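Local coordinates for putative peptidyl-arginine deiminase family protein (Campylobacter jejuni subsp. jejuni serotype O:2, PDB 6B2W) that probably hydrolyses the guanidinium group of agmatine to give N-carbamoylputrescine in polyamine biosynthesis, at residues D85-D90 with H322-N327; T108-G113 with I143-S148; H207-A212 with Y270-F275; I281-K286 with N318-S323. The protein carries 1 engineered substitution. All blocks are in the same frame, centred on the assembly; numbering follows the deposited sequence.

Contact 1. Residues D85-D90 with H322-N327; sequences DTWIRD and HSSCQN. Engineered in segment 322-327: Ser323 (natural residue Cys). With AG2 (agmatine), chain C.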
# COMPACT_ATOMS: atom_id res chain seq x y z
N ASP A 85 -1.56 -15.01 3.85
CA ASP A 85 -1.23 -14.46 2.54
C ASP A 85 -0.08 -13.44 2.62
O ASP A 85 0.54 -13.25 3.67
CB ASP A 85 -2.48 -13.83 1.92
CG ASP A 85 -2.50 -13.92 0.39
OD1 ASP A 85 -1.45 -14.18 -0.22
OD2 ASP A 85 -3.58 -13.73 -0.19
N THR A 86 0.19 -12.77 1.49
CA THR A 86 1.40 -11.98 1.29
C THR A 86 1.17 -10.47 1.24
O THR A 86 2.12 -9.71 1.07
CB THR A 86 2.03 -12.39 -0.05
OG1 THR A 86 1.08 -12.22 -1.11
CG2 THR A 86 2.46 -13.85 -0.00
N TRP A 87 -0.08 -10.03 1.40
CA TRP A 87 -0.44 -8.63 1.21
C TRP A 87 -0.28 -7.84 2.51
O TRP A 87 -1.26 -7.44 3.14
CB TRP A 87 -1.87 -8.52 0.67
CG TRP A 87 -2.09 -9.36 -0.56
CD1 TRP A 87 -2.82 -10.50 -0.65
CD2 TRP A 87 -1.54 -9.12 -1.86
NE1 TRP A 87 -2.78 -10.99 -1.93
CE2 TRP A 87 -2.00 -10.16 -2.70
CE3 TRP A 87 -0.72 -8.14 -2.41
CZ2 TRP A 87 -1.66 -10.24 -4.04
CZ3 TRP A 87 -0.38 -8.22 -3.75
CH2 TRP A 87 -0.85 -9.26 -4.55
N ILE A 88 0.97 -7.62 2.89
CA ILE A 88 1.32 -6.98 4.17
C ILE A 88 0.96 -5.48 4.24
O ILE A 88 0.84 -4.92 5.33
CB ILE A 88 2.82 -7.18 4.49
CG1 ILE A 88 3.12 -6.82 5.95
CG2 ILE A 88 3.71 -6.38 3.55
CD1 ILE A 88 4.44 -7.38 6.45
N ARG A 89 0.78 -4.84 3.09
CA ARG A 89 0.28 -3.47 3.05
C ARG A 89 -1.01 -3.32 3.85
O ARG A 89 -1.25 -2.29 4.47
CB ARG A 89 0.04 -3.03 1.60
CG ARG A 89 -0.55 -1.63 1.42
CD ARG A 89 0.32 -0.55 2.03
NE ARG A 89 1.66 -0.52 1.46
CZ ARG A 89 2.61 0.34 1.80
NH1 ARG A 89 2.39 1.28 2.72
NH2 ARG A 89 3.80 0.27 1.22
N ASP A 90 -1.84 -4.36 3.84
CA ASP A 90 -3.17 -4.31 4.42
C ASP A 90 -3.27 -4.82 5.86
O ASP A 90 -4.17 -4.42 6.59
CB ASP A 90 -4.14 -5.08 3.51
CG ASP A 90 -4.22 -4.48 2.11
OD1 ASP A 90 -3.86 -3.29 1.95
OD2 ASP A 90 -4.66 -5.18 1.18
N HIS A 322 2.90 -2.06 -4.21
CA HIS A 322 2.57 -1.36 -2.96
C HIS A 322 1.80 -2.26 -2.01
O HIS A 322 2.09 -2.32 -0.82
CB HIS A 322 1.77 -0.10 -3.26
CG HIS A 322 1.59 0.80 -2.08
ND1 HIS A 322 0.37 0.97 -1.46
CD2 HIS A 322 2.47 1.58 -1.41
CE1 HIS A 322 0.51 1.82 -0.45
NE2 HIS A 322 1.77 2.21 -0.41
N SER A 323 0.81 -2.96 -2.55
CA SER A 323 0.06 -3.98 -1.82
C SER A 323 0.94 -5.04 -1.14
O SER A 323 0.58 -5.57 -0.09
CB SER A 323 -0.87 -4.70 -2.80
OG SER A 323 -1.75 -3.79 -3.45
N SER A 324 2.07 -5.37 -1.75
CA SER A 324 2.94 -6.44 -1.27
C SER A 324 4.05 -5.98 -0.33
O SER A 324 5.00 -6.72 -0.10
CB SER A 324 3.56 -7.16 -2.46
OG SER A 324 2.56 -7.61 -3.36
N CYS A 325 3.95 -4.77 0.22
CA CYS A 325 4.97 -4.30 1.15
C CYS A 325 4.43 -3.29 2.17
O CYS A 325 3.33 -2.77 2.02
CB CYS A 325 6.15 -3.70 0.38
SG CYS A 325 5.74 -2.25 -0.62
N GLN A 326 5.22 -3.06 3.22
CA GLN A 326 4.89 -2.09 4.26
C GLN A 326 6.14 -1.36 4.72
O GLN A 326 7.19 -1.97 4.92
CB GLN A 326 4.22 -2.79 5.46
CG GLN A 326 3.82 -1.87 6.61
CD GLN A 326 2.92 -0.72 6.17
OE1 GLN A 326 3.39 0.25 5.56
NE2 GLN A 326 1.63 -0.81 6.49
N ASN A 327 6.01 -0.05 4.90
CA ASN A 327 7.14 0.81 5.26
C ASN A 327 7.25 0.94 6.78
O ASN A 327 6.25 1.08 7.48
CB ASN A 327 6.99 2.19 4.62
CG ASN A 327 6.69 2.11 3.12
OD1 ASN A 327 5.54 1.96 2.72
ND2 ASN A 327 7.72 2.23 2.30
N AG2 C . -6.27 -12.37 -2.54
CA AG2 C . -6.90 -11.12 -2.99
CB AG2 C . -6.29 -9.91 -2.28
CG AG2 C . -5.96 -8.79 -3.28
CD AG2 C . -4.96 -7.82 -2.67
NE AG2 C . -5.57 -6.49 -2.50
CZ AG2 C . -4.91 -5.43 -2.02
NH1 AG2 C . -5.52 -4.25 -1.90
NH2 AG2 C . -3.64 -5.53 -1.62
O HOH W 1 4.79 -9.42 0.47
O HOH W 2 -3.09 -2.81 -0.91
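Arg89 threads its side chain into segment 322-327 and meets a partner at nearly every step, a worked example of how a buried guanidinium is held by oxygens and an aromatic face together. CB rests against Ser323 O at 3.1 Å, the same oxygen that accepts from Arg89 N. With CG opposite the backbone N (chi1 177°), bends at chi2 and chi3 fold the chain so that CD lies beside His322 CE1. Arg89 NE then gives an almost straight bond to His322 O (2.9 Å), an oxygen in the guanidinium plane; Cys325 N reaches that carbonyl from its other face. At the tip Arg89 NH2 donates to Asn327 OD1 (2.9 Å), helped by a weak bond from NH1, and the Asn327 amide is itself held by a bond from ND2 to Gln19 OE1. One face lies flat on His322, centres 3.4 Å apart and planes at 11°, which fixes the rotation of the guanidinium, while Cys325 O and Gln326 CA lie over the opposite face, Gln326 CA toward its rim. His322 NE2 is in turn bonded to Glu15.

The same two segments line the agmatine site. Agmatine CD lies over one face of the Trp87 ring, 3.7 Å from CD2, and Asp90 OD2 approaches agmatine NH2 at 3.0 Å. A water links Asp90 OD1, Ser323 OG and both terminal nitrogens of the ligand's guanidinium; Ser323 is engineered, replacing the natural cysteine.

Around this contact, strand 274-276 brings Val274 against Arg89, His322 and Cys325. Strand 19-25 packs on Cys325 and Gln326, and Tyr44 of helix 37-52 touches Thr86 and Ser324.

Contact 2. Residues T108-G113 with I143-S148; sequences TFNAWG and ILEGGS. With AG2 (agmatine), chain C.
Thr108 and Ile143 form a parallel beta bridge, CA atoms 4.7 Å apart, sealed by Leu144 N donating to Thr108 O at 3.2 Å almost in line with the carbonyl bond. Ile143 CA also leans on that oxygen through a CH...O contact.

Beyond the bridge the two chains diverge, and side chains carry the contact. CG2 of Ile143 sits against OD1 of Asn110 (3.6 Å), the two side chains crossing at about a right angle. Asn110 occupies the N-cap position of the short, weakly bonded, left-handed turn of helix that follows, where OD1 accepts a weak bond from Gly113 N. Asn110 CG lies between the backbone N and the carbonyl carbon (chi1 72°), which folds the amide back over that helix start. A water gathers the polar groups between the segments: it accepts from Asn110 N (2.7 Å) and Trp112 N and donates to Glu145 OE2 (2.9 Å). The other carboxylate oxygen, Glu145 OE1, forms a salt bridge with Arg169 and accepts from His207 NE2, so the group is held at both oxygens. Lying anti to the carbonyl carbon (chi1 -56°), Glu145 CG comes to CD1 of Trp112 (4.0 Å), and the bend at chi2 directs the carboxylate.

Trp112 is the pocket residue here. Agmatine CB lies over one face of its ring, 3.4 Å from CH2, Phe109 lies behind the other, and NE1 donates to Asp90 OD2.

The bridge prolongs the parallel pairing of strands 101-108 and 138-141. Helix 161-164 packs on Leu144 and Glu145, helix 88-91 meets Phe109 and Glu145 through Asp90, and helix 119-122 covers Thr108 and Phe109.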
# COMPACT_ATOMS: atom_id res chain seq x y z
N THR A 108 -7.19 -4.06 13.28
CA THR A 108 -7.72 -5.39 13.00
C THR A 108 -7.85 -5.59 11.48
O THR A 108 -8.23 -4.67 10.76
CB THR A 108 -9.09 -5.61 13.69
OG1 THR A 108 -8.98 -5.29 15.08
CG2 THR A 108 -9.55 -7.05 13.54
N PHE A 109 -7.51 -6.79 11.02
CA PHE A 109 -7.56 -7.15 9.60
C PHE A 109 -8.44 -8.39 9.41
O PHE A 109 -8.18 -9.43 10.01
CB PHE A 109 -6.13 -7.41 9.10
CG PHE A 109 -6.07 -8.09 7.76
CD1 PHE A 109 -6.19 -7.36 6.59
CD2 PHE A 109 -5.85 -9.46 7.67
CE1 PHE A 109 -6.12 -7.99 5.35
CE2 PHE A 109 -5.77 -10.09 6.44
CZ PHE A 109 -5.91 -9.35 5.28
N ASN A 110 -9.47 -8.26 8.57
CA ASN A 110 -10.42 -9.36 8.33
C ASN A 110 -10.45 -9.84 6.87
O ASN A 110 -11.42 -10.44 6.42
CB ASN A 110 -11.83 -8.97 8.80
CG ASN A 110 -12.51 -7.94 7.90
OD1 ASN A 110 -11.86 -7.27 7.10
ND2 ASN A 110 -13.82 -7.81 8.05
N ALA A 111 -9.36 -9.57 6.13
CA ALA A 111 -9.25 -9.93 4.72
C ALA A 111 -10.39 -9.38 3.86
O ALA A 111 -11.10 -10.14 3.19
CB ALA A 111 -9.12 -11.44 4.55
N TRP A 112 -10.56 -8.06 3.89
CA TRP A 112 -11.41 -7.34 2.93
C TRP A 112 -12.89 -7.75 2.98
O TRP A 112 -13.55 -7.84 1.94
CB TRP A 112 -10.84 -7.50 1.52
CG TRP A 112 -9.34 -7.36 1.49
CD1 TRP A 112 -8.63 -6.21 1.63
CD2 TRP A 112 -8.38 -8.41 1.36
NE1 TRP A 112 -7.28 -6.47 1.58
CE2 TRP A 112 -7.10 -7.82 1.41
CE3 TRP A 112 -8.47 -9.80 1.19
CZ2 TRP A 112 -5.92 -8.57 1.31
CZ3 TRP A 112 -7.30 -10.54 1.09
CH2 TRP A 112 -6.04 -9.92 1.15
N GLY A 113 -13.39 -7.98 4.19
CA GLY A 113 -14.76 -8.44 4.40
C GLY A 113 -14.86 -9.95 4.48
O GLY A 113 -15.78 -10.54 3.91
N ILE A 143 -11.35 -2.06 12.16
CA ILE A 143 -10.97 -2.75 10.93
C ILE A 143 -10.45 -1.74 9.91
O ILE A 143 -11.17 -0.83 9.51
CB ILE A 143 -12.15 -3.54 10.31
CG1 ILE A 143 -12.63 -4.63 11.28
CG2 ILE A 143 -11.75 -4.17 8.98
CD1 ILE A 143 -13.96 -5.27 10.90
N LEU A 144 -9.19 -1.91 9.50
CA LEU A 144 -8.58 -1.02 8.52
C LEU A 144 -7.42 -1.69 7.80
O LEU A 144 -6.63 -2.41 8.43
CB LEU A 144 -8.07 0.25 9.20
CG LEU A 144 -7.55 1.35 8.27
CD1 LEU A 144 -8.71 2.10 7.63
CD2 LEU A 144 -6.65 2.31 9.02
N GLU A 145 -7.33 -1.46 6.49
CA GLU A 145 -6.17 -1.87 5.70
C GLU A 145 -5.34 -0.64 5.33
O GLU A 145 -5.90 0.40 4.97
CB GLU A 145 -6.60 -2.58 4.42
CG GLU A 145 -7.50 -3.79 4.62
CD GLU A 145 -8.97 -3.44 4.60
OE1 GLU A 145 -9.39 -2.68 3.70
OE2 GLU A 145 -9.72 -3.92 5.48
N GLY A 146 -4.02 -0.76 5.41
CA GLY A 146 -3.11 0.32 5.04
C GLY A 146 -3.21 0.76 3.59
O GLY A 146 -2.97 1.92 3.27
N GLY A 147 -3.57 -0.17 2.71
CA GLY A 147 -3.77 0.14 1.30
C GLY A 147 -4.97 1.03 1.01
O GLY A 147 -5.06 1.61 -0.08
N SER A 148 -5.90 1.15 1.95
CA SER A 148 -7.11 1.95 1.75
C SER A 148 -6.93 3.44 2.06
O SER A 148 -7.83 4.23 1.80
CB SER A 148 -8.27 1.39 2.57
OG SER A 148 -8.06 1.56 3.96
N AG2 C . -6.27 -12.37 -2.54
CA AG2 C . -6.90 -11.12 -2.99
CB AG2 C . -6.29 -9.91 -2.28
CG AG2 C . -5.96 -8.79 -3.28
CD AG2 C . -4.96 -7.82 -2.67
NE AG2 C . -5.57 -6.49 -2.50
CZ AG2 C . -4.91 -5.43 -2.02
NH1 AG2 C . -5.52 -4.25 -1.90
NH2 AG2 C . -3.64 -5.53 -1.62
O HOH W 3 -9.13 -6.60 6.45

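Contact 3. Residues H207-A212 with Y270-F275; sequences HIDTLA and YANFVF. With AG2 (agmatine), chain C.
Asn272 binds Asp209 O from well above its carbonyl plane: ND2 donates at 2.9 Å, 61° out of that plane and away from either lone pair. The donor belongs to an inverse gamma turn centred on Asn272 and the acceptor to a 3-10 turn at 208-210, so two compact turns dock at the centre of what is, in this family of guanidine-modifying enzymes, probably an alpha/beta propeller.

The remaining contacts are few. CA of Asn272 adds a CH...O contact to the same Asp209 oxygen, while the methyl group of Ala271 points across and fits against the backbone of Thr210, CB to C 3.8 Å. The Asp209 carboxylate stands steeply to the Asn272 amide, their planes 79° apart. Its OD2 accepts from His322 ND1, and Asn272 OD1 accepts from Ser323 N; both turns are thereby tied to the loop that carries this engineered pocket residue.

Within 207-212, His207 O is gripped twice, by Thr210 N and by Thr210 OG1, the hydroxyl lying in the carbonyl plane. This closes the turn that follows His207. The histidine itself meets the ligand, His207 ND1 lying 3.0 Å from agmatine NH1.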
# COMPACT_ATOMS: atom_id res chain seq x y z
N HIS A 207 -9.67 0.07 -3.18
CA HIS A 207 -8.57 0.65 -2.40
C HIS A 207 -7.97 1.87 -3.07
O HIS A 207 -7.70 1.85 -4.27
CB HIS A 207 -7.45 -0.35 -2.22
CG HIS A 207 -7.51 -1.11 -0.93
ND1 HIS A 207 -6.43 -1.81 -0.44
CD2 HIS A 207 -8.51 -1.27 -0.03
CE1 HIS A 207 -6.77 -2.38 0.70
NE2 HIS A 207 -8.02 -2.07 0.98
N ILE A 208 -7.72 2.91 -2.28
CA ILE A 208 -7.16 4.15 -2.80
C ILE A 208 -5.77 3.94 -3.41
O ILE A 208 -5.38 4.70 -4.30
CB ILE A 208 -7.10 5.24 -1.70
CG1 ILE A 208 -6.97 6.64 -2.31
CG2 ILE A 208 -5.96 4.97 -0.73
CD1 ILE A 208 -8.21 7.12 -3.03
N ASP A 209 -5.03 2.92 -2.97
CA ASP A 209 -3.69 2.68 -3.51
C ASP A 209 -3.67 2.04 -4.90
O ASP A 209 -2.60 1.76 -5.44
CB ASP A 209 -2.81 1.91 -2.51
CG ASP A 209 -3.06 0.40 -2.51
OD1 ASP A 209 -4.09 -0.08 -3.05
OD2 ASP A 209 -2.20 -0.32 -1.96
N THR A 210 -4.85 1.81 -5.48
CA THR A 210 -4.97 1.44 -6.89
C THR A 210 -5.45 2.60 -7.76
O THR A 210 -5.51 2.47 -8.99
CB THR A 210 -5.95 0.26 -7.09
OG1 THR A 210 -7.27 0.65 -6.69
CG2 THR A 210 -5.51 -0.96 -6.28
N LEU A 211 -5.78 3.73 -7.14
CA LEU A 211 -6.47 4.84 -7.81
C LEU A 211 -5.74 6.18 -7.77
O LEU A 211 -5.54 6.80 -8.80
CB LEU A 211 -7.86 5.02 -7.21
CG LEU A 211 -8.89 3.93 -7.49
CD1 LEU A 211 -10.19 4.28 -6.79
CD2 LEU A 211 -9.13 3.74 -8.98
N ALA A 212 -5.40 6.64 -6.57
CA ALA A 212 -4.72 7.93 -6.42
C ALA A 212 -3.76 7.93 -5.24
O ALA A 212 -4.04 7.35 -4.19
CB ALA A 212 -5.74 9.04 -6.28
N TYR A 270 -0.84 1.70 -12.25
CA TYR A 270 0.47 2.30 -12.00
C TYR A 270 0.52 3.05 -10.67
O TYR A 270 1.59 3.42 -10.21
CB TYR A 270 0.88 3.23 -13.14
CG TYR A 270 1.13 2.49 -14.44
CD1 TYR A 270 2.22 1.64 -14.57
CD2 TYR A 270 0.29 2.63 -15.53
CE1 TYR A 270 2.47 0.96 -15.75
CE2 TYR A 270 0.52 1.96 -16.72
CZ TYR A 270 1.62 1.12 -16.82
OH TYR A 270 1.84 0.45 -18.00
N ALA A 271 -0.65 3.26 -10.05
CA ALA A 271 -0.74 3.93 -8.75
C ALA A 271 -0.19 3.10 -7.60
O ALA A 271 0.09 3.64 -6.53
CB ALA A 271 -2.18 4.32 -8.46
N ASN A 272 -0.04 1.79 -7.82
CA ASN A 272 0.42 0.89 -6.76
C ASN A 272 1.96 0.83 -6.67
O ASN A 272 2.54 -0.25 -6.59
CB ASN A 272 -0.17 -0.51 -6.99
CG ASN A 272 -0.40 -1.27 -5.70
OD1 ASN A 272 0.34 -2.20 -5.37
ND2 ASN A 272 -1.43 -0.89 -4.97
N PHE A 273 2.59 2.01 -6.68
CA PHE A 273 4.05 2.14 -6.50
C PHE A 273 4.42 2.31 -5.03
O PHE A 273 3.54 2.45 -4.18
CB PHE A 273 4.60 3.32 -7.32
CG PHE A 273 3.84 4.62 -7.13
CD1 PHE A 273 3.73 5.22 -5.88
CD2 PHE A 273 3.24 5.25 -8.22
CE1 PHE A 273 3.04 6.41 -5.72
CE2 PHE A 273 2.55 6.44 -8.07
CZ PHE A 273 2.45 7.02 -6.82
N VAL A 274 5.71 2.30 -4.72
CA VAL A 274 6.17 2.46 -3.34
C VAL A 274 7.45 3.29 -3.21
O VAL A 274 8.45 3.02 -3.88
CB VAL A 274 6.35 1.10 -2.64
CG1 VAL A 274 7.24 0.17 -3.45
CG2 VAL A 274 6.91 1.29 -1.23
N PHE A 275 7.40 4.27 -2.32
CA PHE A 275 8.58 5.07 -1.99
C PHE A 275 9.47 4.28 -1.05
O PHE A 275 9.00 3.67 -0.10
CB PHE A 275 8.19 6.38 -1.31
CG PHE A 275 7.62 7.42 -2.23
CD1 PHE A 275 6.26 7.48 -2.47
CD2 PHE A 275 8.45 8.37 -2.82
CE1 PHE A 275 5.73 8.45 -3.31
CE2 PHE A 275 7.93 9.34 -3.65
CZ PHE A 275 6.57 9.38 -3.89
N AG2 C . -6.27 -12.37 -2.54
CA AG2 C . -6.90 -11.12 -2.99
CB AG2 C . -6.29 -9.91 -2.28
CG AG2 C . -5.96 -8.79 -3.28
CD AG2 C . -4.96 -7.82 -2.67
NE AG2 C . -5.57 -6.49 -2.50
CZ AG2 C . -4.91 -5.43 -2.02
NH1 AG2 C . -5.52 -4.25 -1.90
NH2 AG2 C . -3.64 -5.53 -1.62

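Contact 4. Residues I281-K286 with N318-S323; sequences IVPFYK and NGSLHS. Engineered in segment 318-323: Ser323 (natural residue Cys). With AG2 (agmatine), chain C.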
# COMPACT_ATOMS: atom_id res chain seq x y z
N ILE A 281 9.83 2.92 -6.51
CA ILE A 281 9.70 1.69 -7.27
C ILE A 281 8.30 1.63 -7.85
O ILE A 281 7.31 1.65 -7.11
CB ILE A 281 9.96 0.44 -6.40
CG1 ILE A 281 11.27 0.58 -5.60
CG2 ILE A 281 9.99 -0.81 -7.26
CD1 ILE A 281 12.50 0.89 -6.44
N VAL A 282 8.21 1.55 -9.18
CA VAL A 282 6.93 1.59 -9.89
C VAL A 282 6.62 0.25 -10.57
O VAL A 282 7.52 -0.40 -11.11
CB VAL A 282 6.87 2.73 -10.93
CG1 VAL A 282 7.25 4.06 -10.28
CG2 VAL A 282 7.76 2.46 -12.14
N PRO A 283 5.34 -0.16 -10.57
CA PRO A 283 4.99 -1.41 -11.22
C PRO A 283 4.99 -1.26 -12.74
O PRO A 283 4.43 -0.30 -13.26
CB PRO A 283 3.58 -1.68 -10.70
CG PRO A 283 3.01 -0.34 -10.43
CD PRO A 283 4.16 0.54 -10.02
N PHE A 284 5.64 -2.20 -13.42
CA PHE A 284 5.69 -2.24 -14.89
C PHE A 284 4.89 -3.45 -15.36
O PHE A 284 5.02 -4.53 -14.79
CB PHE A 284 7.14 -2.34 -15.37
CG PHE A 284 7.79 -1.02 -15.70
CD1 PHE A 284 7.37 0.17 -15.12
CD2 PHE A 284 8.87 -0.98 -16.58
CE1 PHE A 284 7.98 1.38 -15.43
CE2 PHE A 284 9.49 0.22 -16.90
CZ PHE A 284 9.05 1.40 -16.32
N TYR A 285 4.07 -3.25 -16.38
CA TYR A 285 3.19 -4.30 -16.91
C TYR A 285 3.49 -4.65 -18.37
O TYR A 285 2.70 -5.32 -19.03
CB TYR A 285 1.72 -3.88 -16.74
CG TYR A 285 1.36 -3.53 -15.31
CD1 TYR A 285 1.17 -4.53 -14.37
CD2 TYR A 285 1.24 -2.21 -14.90
CE1 TYR A 285 0.85 -4.22 -13.05
CE2 TYR A 285 0.93 -1.89 -13.59
CZ TYR A 285 0.73 -2.90 -12.67
OH TYR A 285 0.41 -2.60 -11.36
N LYS A 286 4.66 -4.22 -18.85
CA LYS A 286 5.05 -4.40 -20.24
C LYS A 286 3.97 -3.90 -21.21
O LYS A 286 3.57 -4.58 -22.16
CB LYS A 286 5.48 -5.85 -20.49
CG LYS A 286 6.96 -6.06 -20.18
CD LYS A 286 7.26 -7.47 -19.70
CE LYS A 286 8.71 -7.87 -19.96
NZ LYS A 286 9.70 -6.80 -19.65
N ASN A 318 -4.63 -10.20 -7.59
CA ASN A 318 -5.35 -8.91 -7.51
C ASN A 318 -4.70 -7.76 -6.72
O ASN A 318 -5.38 -6.81 -6.33
CB ASN A 318 -6.78 -9.16 -7.03
CG ASN A 318 -7.49 -10.20 -7.87
OD1 ASN A 318 -7.42 -10.18 -9.10
ND2 ASN A 318 -8.18 -11.13 -7.22
N GLY A 319 -3.39 -7.83 -6.53
CA GLY A 319 -2.63 -6.72 -5.95
C GLY A 319 -1.39 -6.42 -6.79
O GLY A 319 -1.14 -7.09 -7.79
N SER A 320 -0.63 -5.41 -6.39
CA SER A 320 0.63 -5.09 -7.05
C SER A 320 1.72 -4.76 -6.01
O SER A 320 1.64 -5.23 -4.88
CB SER A 320 0.42 -3.95 -8.05
OG SER A 320 1.52 -3.83 -8.93
N LEU A 321 2.72 -3.97 -6.40
CA LEU A 321 3.92 -3.80 -5.57
C LEU A 321 3.64 -3.17 -4.21
O LEU A 321 4.08 -3.69 -3.19
CB LEU A 321 4.97 -2.96 -6.31
CG LEU A 321 5.55 -3.55 -7.60
CD1 LEU A 321 6.60 -2.61 -8.17
CD2 LEU A 321 6.15 -4.93 -7.38
N HIS A 322 2.90 -2.06 -4.21
CA HIS A 322 2.57 -1.36 -2.96
C HIS A 322 1.80 -2.26 -2.01
O HIS A 322 2.09 -2.32 -0.82
CB HIS A 322 1.77 -0.10 -3.26
CG HIS A 322 1.59 0.80 -2.08
ND1 HIS A 322 0.37 0.97 -1.46
CD2 HIS A 322 2.47 1.58 -1.41
CE1 HIS A 322 0.51 1.82 -0.45
NE2 HIS A 322 1.77 2.21 -0.41
N SER A 323 0.81 -2.96 -2.55
CA SER A 323 0.06 -3.98 -1.82
C SER A 323 0.94 -5.04 -1.14
O SER A 323 0.58 -5.57 -0.09
CB SER A 323 -0.87 -4.70 -2.80
OG SER A 323 -1.75 -3.79 -3.45
N AG2 C . -6.27 -12.37 -2.54
CA AG2 C . -6.90 -11.12 -2.99
CB AG2 C . -6.29 -9.91 -2.28
CG AG2 C . -5.96 -8.79 -3.28
CD AG2 C . -4.96 -7.82 -2.67
NE AG2 C . -5.57 -6.49 -2.50
CZ AG2 C . -4.91 -5.43 -2.02
NH1 AG2 C . -5.52 -4.25 -1.90
NH2 AG2 C . -3.64 -5.53 -1.62
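The agmatine pocket is lined in part by loop 318-323, and this loop is backed by strand 279-284 and by Tyr285 just after it, where Ser320 and Leu321 meet Ile281, Pro283 and the tyrosine. On the ligand side Asn318 lies along the aliphatic chain, its O 3.7 Å from agmatine CG. The Asn318 amide is held by Asp203, also of the pocket, and by Arg264.

Two neighbouring side chains make the junction. Ser320 OG, turned opposite its own backbone N (chi1 -166°), donates to Tyr285 OH at 2.9 Å and also rests on Pro283 CB (3.5 Å). The tyrosine hydroxyl has a second partner in Thr269 O, so it links the pocket loop to another chain segment. Leu321 supplies the apolar half through a single branch: CD1 lies over the backbone between Val282 and Pro283, 3.7 Å from Pro283 N, and touches Ile281 CG2 at 3.9 Å. The leucine and isoleucine side chains cross at about a right angle.

Strand 279-284 is the middle strand of its three-stranded sheet, between 274-276 and 305-310. Val309 of the latter packs on both Ile281 and Leu321. Helix 37-52 meets these two residues through Phe47, and helix 289-300 covers Val282 and Phe284.

Overall arrangement
From the N terminus, 85-90 opens the longest loop, which contact 1 closes only at 322-327, so that a segment early in the chain meets one near its end. Contact 2 (108-113 with 143-148) and contact 3 (207-212 with 270-275) are nested inside that loop and follow one another in series. Contact 4 (281-286 with 318-323) comes next and ends on the stretch used by contact 1, sharing His322 and Ser323. None of the loops cross. Strands 274-276 and 279-284, neighbours in one sheet, join contacts 3 and 4. All four contacts touch agmatine, and together they bring separate sheets and helices to one central site.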